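PDB 5UJC: MMACHC-like protein from Caenorhabditis elegans, which binds cobalamin and probably catalyses the flavin-dependent reductive decyanation of cyanocobalamin and the glutathione-dependent dealkylation of alkylcobalamins. Local coordinates for residues T53-I58 with R187-F192; E26-K31 with L57-P62; M5-S10 with P193-P198; R13-K18 with E107-V112; V67-W72 with S91-S96. One frame throughout, in Å; residues are numbered along the deposited sequence.

Contact 1: T53-I58 with R187-F192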
# COMPACT_ATOMS: atom_id res chain seq x y z
N THR A 53 20.72 3.96 5.22
CA THR A 53 19.68 4.95 5.47
C THR A 53 18.37 4.27 5.89
O THR A 53 17.91 3.33 5.23
CB THR A 53 19.43 5.80 4.21
OG1 THR A 53 20.64 6.44 3.83
CG2 THR A 53 18.36 6.86 4.44
N MET A 54 17.78 4.75 6.97
CA MET A 54 16.51 4.25 7.47
C MET A 54 15.33 4.66 6.58
O MET A 54 15.22 5.82 6.18
CB MET A 54 16.27 4.79 8.88
CG MET A 54 14.94 4.39 9.49
SD MET A 54 14.59 5.31 11.00
CE MET A 54 12.88 4.87 11.30
N ALA A 55 14.46 3.69 6.31
CA ALA A 55 13.17 3.95 5.68
C ALA A 55 12.07 3.22 6.45
O ALA A 55 12.31 2.18 7.08
CB ALA A 55 13.18 3.49 4.24
N LEU A 56 10.85 3.77 6.35
CA LEU A 56 9.63 3.14 6.88
C LEU A 56 8.62 2.99 5.78
O LEU A 56 8.23 3.97 5.15
CB LEU A 56 9.01 3.96 8.02
CG LEU A 56 9.76 3.97 9.34
CD1 LEU A 56 9.09 4.98 10.27
CD2 LEU A 56 9.77 2.59 9.97
N LEU A 57 8.17 1.76 5.59
CA LEU A 57 7.06 1.46 4.70
C LEU A 57 5.76 1.50 5.49
O LEU A 57 5.62 0.77 6.45
CB LEU A 57 7.28 0.06 4.10
CG LEU A 57 6.15 -0.50 3.25
CD1 LEU A 57 5.93 0.34 2.00
CD2 LEU A 57 6.42 -1.96 2.90
N ILE A 58 4.80 2.27 4.99
CA ILE A 58 3.47 2.38 5.60
C ILE A 58 2.47 1.70 4.67
O ILE A 58 2.42 2.00 3.46
CB ILE A 58 3.06 3.86 5.80
CG1 ILE A 58 4.08 4.59 6.73
CG2 ILE A 58 1.66 3.92 6.34
CD1 ILE A 58 3.93 6.10 6.80
N ARG A 187 1.07 2.21 0.89
CA ARG A 187 0.67 3.62 0.82
C ARG A 187 1.85 4.57 0.65
O ARG A 187 1.84 5.40 -0.26
CB ARG A 187 -0.19 4.02 2.05
CG ARG A 187 -1.53 3.28 2.09
CD ARG A 187 -2.41 3.64 0.90
NE ARG A 187 -3.68 2.92 0.91
CZ ARG A 187 -4.52 2.91 -0.11
NH1 ARG A 187 -4.30 3.71 -1.17
NH2 ARG A 187 -5.59 2.13 -0.09
N SER A 188 2.82 4.52 1.56
CA SER A 188 3.89 5.51 1.54
C SER A 188 5.18 4.93 2.07
O SER A 188 5.17 3.98 2.85
CB SER A 188 3.53 6.78 2.37
OG SER A 188 2.33 7.38 1.94
N VAL A 189 6.29 5.52 1.66
CA VAL A 189 7.57 5.26 2.27
C VAL A 189 8.15 6.58 2.76
O VAL A 189 8.15 7.58 2.03
CB VAL A 189 8.55 4.59 1.28
CG1 VAL A 189 9.97 4.63 1.83
CG2 VAL A 189 8.12 3.15 0.98
N LEU A 190 8.58 6.58 4.00
CA LEU A 190 9.31 7.69 4.61
C LEU A 190 10.78 7.36 4.62
O LEU A 190 11.17 6.26 5.02
CB LEU A 190 8.84 7.90 6.04
CG LEU A 190 7.35 8.05 6.29
CD1 LEU A 190 7.07 8.17 7.77
CD2 LEU A 190 6.76 9.20 5.55
N ILE A 191 11.59 8.28 4.13
CA ILE A 191 13.04 8.09 4.10
C ILE A 191 13.67 9.16 4.99
O ILE A 191 13.33 10.31 4.88
CB ILE A 191 13.59 8.20 2.67
CG1 ILE A 191 12.86 7.19 1.75
CG2 ILE A 191 15.11 7.95 2.64
CD1 ILE A 191 13.25 7.28 0.27
N PHE A 192 14.60 8.73 5.85
CA PHE A 192 15.25 9.62 6.84
C PHE A 192 16.74 9.73 6.53
O PHE A 192 17.55 8.93 7.01
CB PHE A 192 15.03 9.06 8.22
CG PHE A 192 13.57 8.94 8.58
CD1 PHE A 192 12.90 10.00 9.16
CD2 PHE A 192 12.86 7.78 8.30
CE1 PHE A 192 11.55 9.91 9.44
CE2 PHE A 192 11.50 7.70 8.59
CZ PHE A 192 10.86 8.76 9.15
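Ile58 and Leu190 meet through their outer methyls, CD1 of Ile58 lying 3.9 Å from CD1 of Leu190, on the face of the strand pair that also carries Leu56, Met54 and Phe192. Further along this face the Phe192 ring takes two neighbours. The extended Met54 chain, its CG anti to the backbone N (chi1 177°), runs alongside the ring, which sets SD 4.8 Å from the ring centroid of Phe192 in an oblique Met-aromatic contact. Leu56 reaches the same ring with CD1, 4.0 Å from CE2 of Phe192. Helices 5-18 and 93-109 cover this face, Ile11 and Leu109 both touching Phe192. On the reverse face Leu57 CD1 rests 3.7 Å from Val189 CG2, and Ala55 sits near Val189 and Ile191; Phe30 of the neighbouring strand and Met134, a probable substrate-binding residue, adjoin Leu57.

The backbones run antiparallel. Leu56 and Leu190 form a hydrogen-bonded pair, bonded both ways, Leu56 N to Leu190 O being 2.8 Å. At the polar end Ile58 O is gripped twice, by Arg187 N at 2.9 Å and by Ser188 N at 3.2 Å, the latter approaching tilted from the carbonyl plane. Arg187 turns its guanidinium away from Ile58, with NE bonded to Ser60 and NH1 to a bound tartrate, probably from the crystallisation liquor, near the cobalamin; Ser188 OG bonds to His120. Two residues facing one across the strands make a classic beta bulge, here in the central strand pair of a four-stranded antiparallel sheet.

Contact 2: E26-K31 with L57-P62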
# COMPACT_ATOMS: atom_id res chain seq x y z
N GLU A 26 -0.08 0.02 9.18
CA GLU A 26 1.08 -0.69 9.72
C GLU A 26 2.33 -0.01 9.18
O GLU A 26 2.32 0.45 8.04
CB GLU A 26 1.15 -2.13 9.19
CG GLU A 26 0.14 -3.08 9.66
CD GLU A 26 0.46 -4.53 9.22
OE1 GLU A 26 1.40 -4.79 8.33
OE2 GLU A 26 -0.19 -5.42 9.73
N SER A 27 3.43 -0.07 9.93
CA SER A 27 4.71 0.36 9.41
C SER A 27 5.76 -0.70 9.58
O SER A 27 5.73 -1.49 10.54
CB SER A 27 5.17 1.69 10.03
OG SER A 27 5.63 1.53 11.34
N HIS A 28 6.72 -0.71 8.63
CA HIS A 28 7.78 -1.69 8.60
C HIS A 28 9.10 -0.99 8.23
O HIS A 28 9.17 -0.28 7.22
CB HIS A 28 7.47 -2.76 7.54
CG HIS A 28 6.19 -3.47 7.78
ND1 HIS A 28 6.13 -4.70 8.37
CD2 HIS A 28 4.91 -3.11 7.52
CE1 HIS A 28 4.86 -5.08 8.46
NE2 HIS A 28 4.11 -4.12 7.97
N MET A 29 10.14 -1.21 9.03
CA MET A 29 11.41 -0.56 8.83
C MET A 29 12.27 -1.34 7.84
O MET A 29 12.27 -2.58 7.83
CB MET A 29 12.13 -0.40 10.17
CG MET A 29 13.34 0.52 10.10
SD MET A 29 13.99 1.03 11.68
CE MET A 29 14.68 -0.45 12.27
N PHE A 30 13.03 -0.62 7.02
CA PHE A 30 14.02 -1.26 6.17
C PHE A 30 15.14 -0.31 5.81
O PHE A 30 15.06 0.88 6.09
CB PHE A 30 13.37 -1.83 4.90
CG PHE A 30 12.81 -0.79 3.95
CD1 PHE A 30 11.57 -0.19 4.19
CD2 PHE A 30 13.48 -0.47 2.78
CE1 PHE A 30 11.05 0.74 3.30
CE2 PHE A 30 12.95 0.44 1.89
CZ PHE A 30 11.73 1.03 2.13
N LYS A 31 16.22 -0.86 5.26
CA LYS A 31 17.37 -0.07 4.86
C LYS A 31 17.26 0.23 3.37
O LYS A 31 16.95 -0.65 2.59
CB LYS A 31 18.67 -0.82 5.15
CG LYS A 31 18.90 -1.13 6.62
CD LYS A 31 20.19 -1.91 6.84
CE LYS A 31 20.11 -3.33 6.29
NZ LYS A 31 21.06 -4.23 7.00
N LEU A 57 8.17 1.76 5.59
CA LEU A 57 7.06 1.46 4.70
C LEU A 57 5.76 1.50 5.49
O LEU A 57 5.62 0.77 6.45
CB LEU A 57 7.28 0.06 4.10
CG LEU A 57 6.15 -0.50 3.25
CD1 LEU A 57 5.93 0.34 2.00
CD2 LEU A 57 6.42 -1.96 2.90
N ILE A 58 4.80 2.27 4.99
CA ILE A 58 3.47 2.38 5.60
C ILE A 58 2.47 1.70 4.67
O ILE A 58 2.42 2.00 3.46
CB ILE A 58 3.06 3.86 5.80
CG1 ILE A 58 4.08 4.59 6.73
CG2 ILE A 58 1.66 3.92 6.34
CD1 ILE A 58 3.93 6.10 6.80
N LEU A 59 1.73 0.75 5.21
CA LEU A 59 0.66 0.10 4.45
C LEU A 59 -0.66 0.25 5.16
O LEU A 59 -0.70 0.55 6.38
CB LEU A 59 1.00 -1.33 4.14
CG LEU A 59 1.22 -2.32 5.23
CD1 LEU A 59 -0.12 -2.83 5.75
CD2 LEU A 59 2.06 -3.51 4.74
N SER A 60 -1.73 0.15 4.39
CA SER A 60 -3.08 0.17 4.95
C SER A 60 -3.68 -1.22 4.98
O SER A 60 -3.46 -2.03 4.08
CB SER A 60 -3.97 1.11 4.14
OG SER A 60 -3.99 0.78 2.77
N THR A 61 -4.49 -1.46 6.00
CA THR A 61 -5.17 -2.72 6.18
C THR A 61 -6.68 -2.44 6.01
O THR A 61 -7.05 -1.30 5.73
CB THR A 61 -4.81 -3.31 7.54
OG1 THR A 61 -5.46 -2.57 8.57
CG2 THR A 61 -3.29 -3.25 7.76
N PRO A 62 -7.55 -3.46 6.16
CA PRO A 62 -8.96 -3.22 5.85
C PRO A 62 -9.60 -2.04 6.58
O PRO A 62 -10.45 -1.33 6.00
CB PRO A 62 -9.63 -4.53 6.23
CG PRO A 62 -8.56 -5.55 5.95
CD PRO A 62 -7.30 -4.88 6.43
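Strand 25-31 is one of the two edge strands of the antiparallel sheet within this chain, and this contact joins it to strand 53-60. Glu26 with Leu59 and His28 with Leu57 are the hydrogen-bonded pairs, each closed by two backbone bonds; Leu57 N to His28 O is 2.8 Å. Between them Ser27 and Ile58 form a non-hydrogen-bonded pair, with Ser27 CA 3.1 Å from Leu57 O.

Side chains fill the face shared by Glu26, His28, Leu57 and Leu59. Glu26 lies alongside Leu59, its OE1 3.6 Å from Leu59 CD1, and crosses the Thr61 side chain at about a right angle, CG against CG2. His28 NE2 donates to Glu26 OE1 at 2.8 Å, the oxygen being almost in the imidazole plane but met on its anti side, 33° out of the carboxylate plane. Farther along, the Phe30 ring has Leu57 N at its edge, 3.8 Å from CE1, and CE1 also touches Leu57 CB. His177 NE2 bonds to Glu26 OE1 as well. Both imidazoles would probably lose their shared mate, and a gap open beside Leu59 and Thr61, with an alanine in place of Glu26. One carboxylate oxygen joining two imidazoles would be expected to stabilise positive charge on either.

Contact 3: M5-S10 with P193-P198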
# COMPACT_ATOMS: atom_id res chain seq x y z
N MET A 5 19.83 3.40 16.79
CA MET A 5 18.66 2.51 16.82
C MET A 5 17.55 2.95 17.79
O MET A 5 16.37 2.72 17.52
CB MET A 5 19.09 1.08 17.11
CG MET A 5 19.69 0.36 15.90
SD MET A 5 18.58 0.26 14.47
CE MET A 5 17.05 -0.27 15.25
N SER A 6 17.91 3.53 18.93
CA SER A 6 16.92 4.13 19.83
C SER A 6 16.19 5.22 19.11
O SER A 6 14.97 5.31 19.16
CB SER A 6 17.59 4.72 21.07
OG SER A 6 18.12 3.71 21.91
N HIS A 7 16.95 6.07 18.42
CA HIS A 7 16.34 7.16 17.65
C HIS A 7 15.44 6.63 16.53
O HIS A 7 14.30 7.09 16.37
CB HIS A 7 17.41 8.11 17.11
CG HIS A 7 16.85 9.32 16.45
ND1 HIS A 7 15.98 10.17 17.08
CD2 HIS A 7 17.04 9.82 15.20
CE1 HIS A 7 15.65 11.15 16.25
NE2 HIS A 7 16.30 10.97 15.12
N ALA A 8 15.91 5.62 15.80
CA ALA A 8 15.09 4.96 14.78
C ALA A 8 13.79 4.42 15.39
O ALA A 8 12.72 4.56 14.80
CB ALA A 8 15.87 3.83 14.11
N GLU A 9 13.89 3.79 16.57
CA GLU A 9 12.71 3.26 17.26
C GLU A 9 11.75 4.38 17.69
O GLU A 9 10.54 4.25 17.56
CB GLU A 9 13.12 2.36 18.45
CG GLU A 9 13.59 1.00 17.98
CD GLU A 9 14.23 0.15 19.06
OE1 GLU A 9 14.17 0.53 20.25
OE2 GLU A 9 14.79 -0.92 18.70
N SER A 10 12.30 5.53 18.10
CA SER A 10 11.47 6.70 18.49
C SER A 10 10.75 7.28 17.28
O SER A 10 9.59 7.68 17.37
CB SER A 10 12.33 7.79 19.17
OG SER A 10 12.84 7.34 20.43
N PRO A 193 17.12 10.72 5.70
CA PRO A 193 18.48 10.72 5.17
C PRO A 193 19.58 10.85 6.23
O PRO A 193 20.72 10.46 5.96
CB PRO A 193 18.50 11.95 4.23
CG PRO A 193 17.08 12.15 3.86
CD PRO A 193 16.29 11.76 5.07
N ASN A 194 19.24 11.41 7.40
CA ASN A 194 20.24 11.59 8.47
C ASN A 194 20.25 10.47 9.51
O ASN A 194 20.98 10.56 10.49
CB ASN A 194 20.03 12.94 9.17
CG ASN A 194 20.17 14.12 8.23
OD1 ASN A 194 19.39 15.08 8.29
ND2 ASN A 194 21.15 14.06 7.35
N VAL A 195 19.47 9.41 9.28
CA VAL A 195 19.37 8.33 10.24
C VAL A 195 19.90 7.04 9.62
O VAL A 195 19.36 6.56 8.63
CB VAL A 195 17.91 8.12 10.73
CG1 VAL A 195 17.86 6.99 11.72
CG2 VAL A 195 17.36 9.41 11.33
N LYS A 196 20.96 6.51 10.21
CA LYS A 196 21.63 5.32 9.69
C LYS A 196 21.44 4.14 10.67
O LYS A 196 21.62 4.28 11.89
CB LYS A 196 23.12 5.59 9.48
CG LYS A 196 23.43 6.85 8.68
CD LYS A 196 22.84 6.81 7.28
CE LYS A 196 23.12 8.09 6.51
NZ LYS A 196 24.58 8.32 6.33
N ILE A 197 21.06 2.99 10.11
CA ILE A 197 20.72 1.81 10.87
C ILE A 197 21.46 0.58 10.31
O ILE A 197 20.86 -0.45 10.00
CB ILE A 197 19.16 1.58 10.92
CG1 ILE A 197 18.56 1.60 9.51
CG2 ILE A 197 18.49 2.65 11.80
CD1 ILE A 197 17.16 0.99 9.43
N PRO A 198 22.79 0.68 10.18
CA PRO A 198 23.55 -0.41 9.53
C PRO A 198 23.43 -1.78 10.23
O PRO A 198 23.55 -2.81 9.57
CB PRO A 198 24.99 0.08 9.62
CG PRO A 198 24.99 0.99 10.82
CD PRO A 198 23.68 1.71 10.72
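Met5 SD and Ala8 CB close on the same methyl, Ile197 CG2, from one face of the N-terminal helix. The sulfur is 3.6 Å from Ile197 CG2 and the alanine CB 3.7 Å from it, so the two side chains, three residues apart on the helix, converge on one methyl. Met5 gets there by folding: its chain bends at both chi2 (-59°) and chi3, bringing SD across Ile197 at about a right angle. Ala8 also meets Val195, more loosely, with CB 4.4 Å from Val195 CG1. The other methyl of this valine, CG2, comes to the edge of the His7 imidazole, 3.9 Å from His7 CD2.

A second shell holds these groups. His7 NE2 is hydrogen-bonded to Glu113, which helps fix the ring beside Val195. The Met54 side chain touches Ala8, Val195 and Ile197, while Met29 touches both Met5 and Ile197, so strands 53-60 and 25-31 underlie the seam. Backbone bonds of Val195 with Met54 and of Ile197 with Ser52 keep the segment along the start of strand 53-60, after the chain has turned a corner at Pro193 and Asn194. The helix itself is tied internally by Glu9 N to Met5 O, 2.9 Å. Across the contact the interaction is apolar: the first turns of helix 5-18 pack on the end of strand 185-196 and the residues just after it, an alpha-on-beta contact at the margin of the four-stranded sheet.

Contact 4: R13-K18 with E107-V112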
# COMPACT_ATOMS: atom_id res chain seq x y z
N ARG A 13 7.99 4.94 16.46
CA ARG A 13 6.96 5.02 17.49
C ARG A 13 5.99 6.18 17.21
O ARG A 13 4.80 6.02 17.34
CB ARG A 13 7.57 5.17 18.88
CG ARG A 13 6.59 4.86 20.02
CD ARG A 13 6.18 3.38 20.03
NE ARG A 13 7.34 2.49 20.14
CZ ARG A 13 7.94 2.14 21.28
NH1 ARG A 13 7.45 2.53 22.47
NH2 ARG A 13 9.01 1.37 21.23
N VAL A 14 6.51 7.33 16.79
CA VAL A 14 5.61 8.47 16.48
C VAL A 14 4.70 8.14 15.30
O VAL A 14 3.52 8.43 15.30
CB VAL A 14 6.38 9.75 16.15
CG1 VAL A 14 5.42 10.86 15.73
CG2 VAL A 14 7.17 10.17 17.32
N VAL A 15 5.28 7.52 14.27
CA VAL A 15 4.51 7.12 13.10
C VAL A 15 3.39 6.17 13.53
O VAL A 15 2.21 6.33 13.11
CB VAL A 15 5.41 6.49 12.02
CG1 VAL A 15 4.59 5.96 10.85
CG2 VAL A 15 6.43 7.53 11.53
N ASP A 16 3.73 5.21 14.37
CA ASP A 16 2.77 4.18 14.80
C ASP A 16 1.73 4.72 15.80
O ASP A 16 0.62 4.20 15.89
CB ASP A 16 3.51 2.99 15.38
CG ASP A 16 4.25 2.19 14.31
OD1 ASP A 16 3.92 2.34 13.10
OD2 ASP A 16 5.12 1.38 14.67
N GLN A 17 2.07 5.81 16.48
CA GLN A 17 1.09 6.50 17.33
C GLN A 17 0.04 7.23 16.52
O GLN A 17 -1.14 7.22 16.86
CB GLN A 17 1.78 7.46 18.28
CG GLN A 17 2.54 6.78 19.39
CD GLN A 17 3.51 7.71 20.12
OE1 GLN A 17 3.79 8.84 19.68
NE2 GLN A 17 4.01 7.24 21.23
N LYS A 18 0.48 7.88 15.43
CA LYS A 18 -0.41 8.78 14.67
C LYS A 18 -1.10 8.08 13.50
O LYS A 18 -2.16 8.49 13.09
CB LYS A 18 0.36 9.97 14.15
CG LYS A 18 0.95 10.86 15.24
CD LYS A 18 -0.03 11.20 16.37
CE LYS A 18 -1.18 12.06 15.87
NZ LYS A 18 -2.09 12.47 16.99
N GLU A 107 3.40 16.49 11.45
CA GLU A 107 3.52 17.58 12.40
C GLU A 107 4.15 17.11 13.72
O GLU A 107 4.95 17.81 14.34
CB GLU A 107 2.15 18.17 12.64
CG GLU A 107 1.67 19.03 11.47
CD GLU A 107 0.31 19.65 11.70
OE1 GLU A 107 -0.14 19.69 12.87
OE2 GLU A 107 -0.31 20.12 10.71
N LYS A 108 3.84 15.88 14.11
CA LYS A 108 4.49 15.29 15.28
C LYS A 108 5.88 14.73 14.94
O LYS A 108 6.82 14.87 15.74
CB LYS A 108 3.62 14.18 15.86
CG LYS A 108 2.25 14.64 16.34
CD LYS A 108 2.35 15.57 17.53
CE LYS A 108 0.98 15.85 18.14
NZ LYS A 108 0.97 17.12 18.91
N LEU A 109 6.01 14.08 13.78
CA LEU A 109 7.25 13.44 13.38
C LEU A 109 8.39 14.46 13.27
O LEU A 109 9.51 14.17 13.65
CB LEU A 109 7.07 12.70 12.06
CG LEU A 109 8.33 12.01 11.51
CD1 LEU A 109 8.89 11.02 12.48
CD2 LEU A 109 8.00 11.33 10.20
N ARG A 110 8.08 15.65 12.75
CA ARG A 110 9.12 16.70 12.56
C ARG A 110 9.80 17.08 13.89
O ARG A 110 10.95 17.56 13.89
CB ARG A 110 8.51 17.97 11.94
CG ARG A 110 8.17 17.84 10.46
CD ARG A 110 7.34 19.03 9.95
NE ARG A 110 6.69 18.71 8.67
CZ ARG A 110 5.37 18.78 8.42
NH1 ARG A 110 4.50 19.19 9.36
NH2 ARG A 110 4.92 18.46 7.22
N LYS A 111 9.10 16.90 15.00
CA LYS A 111 9.67 17.23 16.31
C LYS A 111 10.62 16.14 16.84
O LYS A 111 11.37 16.36 17.79
CB LYS A 111 8.55 17.50 17.32
CG LYS A 111 7.65 18.65 16.90
CD LYS A 111 6.61 18.95 17.98
CE LYS A 111 5.40 19.65 17.41
NZ LYS A 111 4.31 19.78 18.42
N VAL A 112 10.57 14.96 16.22
CA VAL A 112 11.46 13.84 16.56
C VAL A 112 12.63 13.72 15.54
O VAL A 112 13.78 13.50 15.93
CB VAL A 112 10.65 12.51 16.64
CG1 VAL A 112 11.58 11.30 16.82
CG2 VAL A 112 9.64 12.58 17.79
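Val14 carries most of the apolar contact, with its two methyls going to different partners. CG2 meets Val112 CG2 at 3.5 Å, a tight methyl-methyl approach in which the two valines pass one another pointing opposite ways. CG1, which chi1 of 175° directs at the turn of helix opposite, lies 3.8 Å from Lys108 CB and 3.8 Å from the backbone N of Leu109. One residue on, Val15 CG2 touches Leu109 CD2 at 4.3 Å, a looser meeting on the side of the seam nearer the sheet.

Helix 5-18 thus packs against the last part of helix 93-109 and the residues that follow it. Both helices lie on the same face of the antiparallel sheet: Val15 and Leu109 each touch Leu190 of strand 185-196.

The two lysines meet through their aliphatic parts. Lys18 CD is 4.1 Å from Lys108 CG, with the chains obliquely disposed. Lys18 bends at chi2 and chi3, Lys108 at chi2 (-67°), and the ammonium groups end up 5.9 Å apart, NZ of Lys18 to NZ of Lys108. Like charges at that distance would be expected to repel mildly. Among backbone bonds, Val112 N to Leu109 O, 2.9 Å, fixes the turn that presents Val112 to Val14.

Contact 5: V67-W72 with S91-S96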
# COMPACT_ATOMS: atom_id res chain seq x y z
N VAL A 67 -12.94 2.02 8.69
CA VAL A 67 -13.03 2.75 9.94
C VAL A 67 -12.54 4.19 9.78
O VAL A 67 -13.32 5.15 9.94
CB VAL A 67 -12.28 2.05 11.07
CG1 VAL A 67 -12.37 2.86 12.36
CG2 VAL A 67 -12.83 0.64 11.28
N ALA A 68 -11.26 4.36 9.44
CA ALA A 68 -10.67 5.73 9.48
C ALA A 68 -11.23 6.64 8.37
O ALA A 68 -11.62 7.79 8.63
CB ALA A 68 -9.16 5.65 9.40
N PHE A 69 -11.27 6.14 7.16
CA PHE A 69 -11.79 6.90 6.05
C PHE A 69 -13.29 7.17 6.21
O PHE A 69 -13.74 8.27 5.93
CB PHE A 69 -11.51 6.14 4.74
CG PHE A 69 -12.10 6.78 3.51
CD1 PHE A 69 -11.68 8.02 3.07
CD2 PHE A 69 -13.02 6.08 2.75
CE1 PHE A 69 -12.21 8.56 1.92
CE2 PHE A 69 -13.50 6.60 1.59
CZ PHE A 69 -13.12 7.85 1.18
N ARG A 70 -14.02 6.19 6.72
CA ARG A 70 -15.44 6.40 6.99
C ARG A 70 -15.65 7.59 7.94
O ARG A 70 -16.51 8.45 7.69
CB ARG A 70 -16.07 5.13 7.52
CG ARG A 70 -17.56 5.28 7.83
CD ARG A 70 -18.20 3.93 8.06
NE ARG A 70 -19.62 4.05 8.36
CZ ARG A 70 -20.45 3.03 8.42
NH1 ARG A 70 -20.02 1.78 8.19
NH2 ARG A 70 -21.73 3.23 8.69
N LYS A 71 -14.87 7.64 9.04
CA LYS A 71 -14.96 8.77 9.97
C LYS A 71 -14.68 10.10 9.26
O LYS A 71 -15.38 11.10 9.49
CB LYS A 71 -14.02 8.57 11.14
CG LYS A 71 -14.45 7.51 12.10
CD LYS A 71 -13.44 7.33 13.22
CE LYS A 71 -13.64 6.00 13.95
NZ LYS A 71 -12.60 5.80 15.01
N TRP A 72 -13.69 10.10 8.38
CA TRP A 72 -13.29 11.29 7.67
C TRP A 72 -14.42 11.74 6.72
O TRP A 72 -14.74 12.94 6.65
CB TRP A 72 -11.97 11.02 6.93
CG TRP A 72 -11.41 12.20 6.15
CD1 TRP A 72 -10.43 13.08 6.57
CD2 TRP A 72 -11.65 12.50 4.77
NE1 TRP A 72 -10.11 13.95 5.56
CE2 TRP A 72 -10.83 13.63 4.44
CE3 TRP A 72 -12.50 11.97 3.79
CZ2 TRP A 72 -10.84 14.21 3.16
CZ3 TRP A 72 -12.49 12.55 2.51
CH2 TRP A 72 -11.66 13.66 2.21
N SER A 91 -12.93 15.47 -5.38
CA SER A 91 -12.86 14.51 -6.47
C SER A 91 -12.00 13.31 -6.09
O SER A 91 -12.13 12.23 -6.69
CB SER A 91 -12.27 15.18 -7.74
OG SER A 91 -13.18 16.09 -8.31
N SER A 92 -11.05 13.52 -5.18
CA SER A 92 -10.03 12.54 -4.85
C SER A 92 -10.10 12.23 -3.34
O SER A 92 -9.23 12.62 -2.57
CB SER A 92 -8.64 13.08 -5.22
OG SER A 92 -8.60 13.51 -6.57
N PRO A 93 -11.14 11.50 -2.91
CA PRO A 93 -11.32 11.38 -1.46
C PRO A 93 -10.28 10.53 -0.75
O PRO A 93 -9.88 10.87 0.37
CB PRO A 93 -12.71 10.78 -1.32
CG PRO A 93 -12.97 10.10 -2.68
CD PRO A 93 -12.28 10.99 -3.66
N ILE A 94 -9.84 9.43 -1.37
CA ILE A 94 -8.88 8.56 -0.69
C ILE A 94 -7.56 9.33 -0.48
O ILE A 94 -6.99 9.32 0.60
CB ILE A 94 -8.62 7.27 -1.47
CG1 ILE A 94 -9.87 6.40 -1.52
CG2 ILE A 94 -7.43 6.50 -0.90
CD1 ILE A 94 -10.29 5.80 -0.18
N GLN A 95 -7.09 9.98 -1.53
CA GLN A 95 -5.82 10.73 -1.44
C GLN A 95 -5.92 11.96 -0.56
O GLN A 95 -5.00 12.28 0.18
CB GLN A 95 -5.33 11.10 -2.83
CG GLN A 95 -4.80 9.89 -3.56
CD GLN A 95 -4.47 10.15 -5.02
OE1 GLN A 95 -4.70 11.24 -5.56
NE2 GLN A 95 -3.93 9.13 -5.67
N SER A 96 -7.08 12.57 -0.56
CA SER A 96 -7.30 13.71 0.32
C SER A 96 -7.26 13.28 1.81
O SER A 96 -6.65 13.93 2.66
CB SER A 96 -8.65 14.40 -0.00
OG SER A 96 -8.62 14.99 -1.28
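Phe69 and Trp72, one helical turn apart on helix 62-80, reach together across to the first turn of helix 93-109 and grip it at Pro93, Ile94 and Ser96. This is a helix-helix contact of helices 62-80 and 93-109, which flank helix 83-89 in sequence.

Phe69 has the most surface buried. Its chi1 of 175° swings the ring away from its own backbone N and out toward the partner helix, and Ile94 lays its CD1 over one face: the methyl is 3.8 Å from the ring centroid of Phe69 and only 11° off the normal, a clear CH-pi contact. The Ile94 CB sets off away from Phe69, but the chain turns back to bring CD1 there. Pro93 comes to the edge of the same ring, its CB in the ring plane and 3.9 Å from Phe69 CZ. Leu260 of helix 257-265 and Phe65 also touch the phenyl ring. With a small side chain such as alanine in place of Phe69, the Ile94 methyl is likely to lose the ring face it rests on and a gap to open between the helices.

Trp72 brings the six-membered part of its indole to the turn. Its CH2 lies 3.8 Å from Ser96 CB, and CZ3 lies 3.8 Å from Pro93 O. At the other end of the indole NE1 is hydrogen-bonded to Asp100, farther along helix 93-109, which helps fix the rotation of the ring.

Ser92 takes the N-cap position, and its O accepts from both Ser96 N and Ser96 OG; Ser96 OG lies 2.8 Å from Ser92 O and approaches from above the carbonyl plane.

Contacts 1 and 2 share Leu57 and Ile58 of strand 53-60, with centres about 8 Å apart; together they join strands 25-31, 53-60 and 185-196 of one antiparallel sheet. Contact 3, its centre about 12 Å from that of contact 1, lies at the far end of strand 185-196. Contact 4, about 13 Å from contact 1 between centres, shares helix 5-18 with contact 3 and helix 93-109 with contact 5. Contacts 3 and 5 are about 31 Å apart between centres. Along the chain contact 3 encloses the others, tying the N-terminal helix to late sequence; contacts 1 and 4 interleave, and contact 2 closes before contact 5 opens. The cobalamin is bound near the Arg187 end of the sheet.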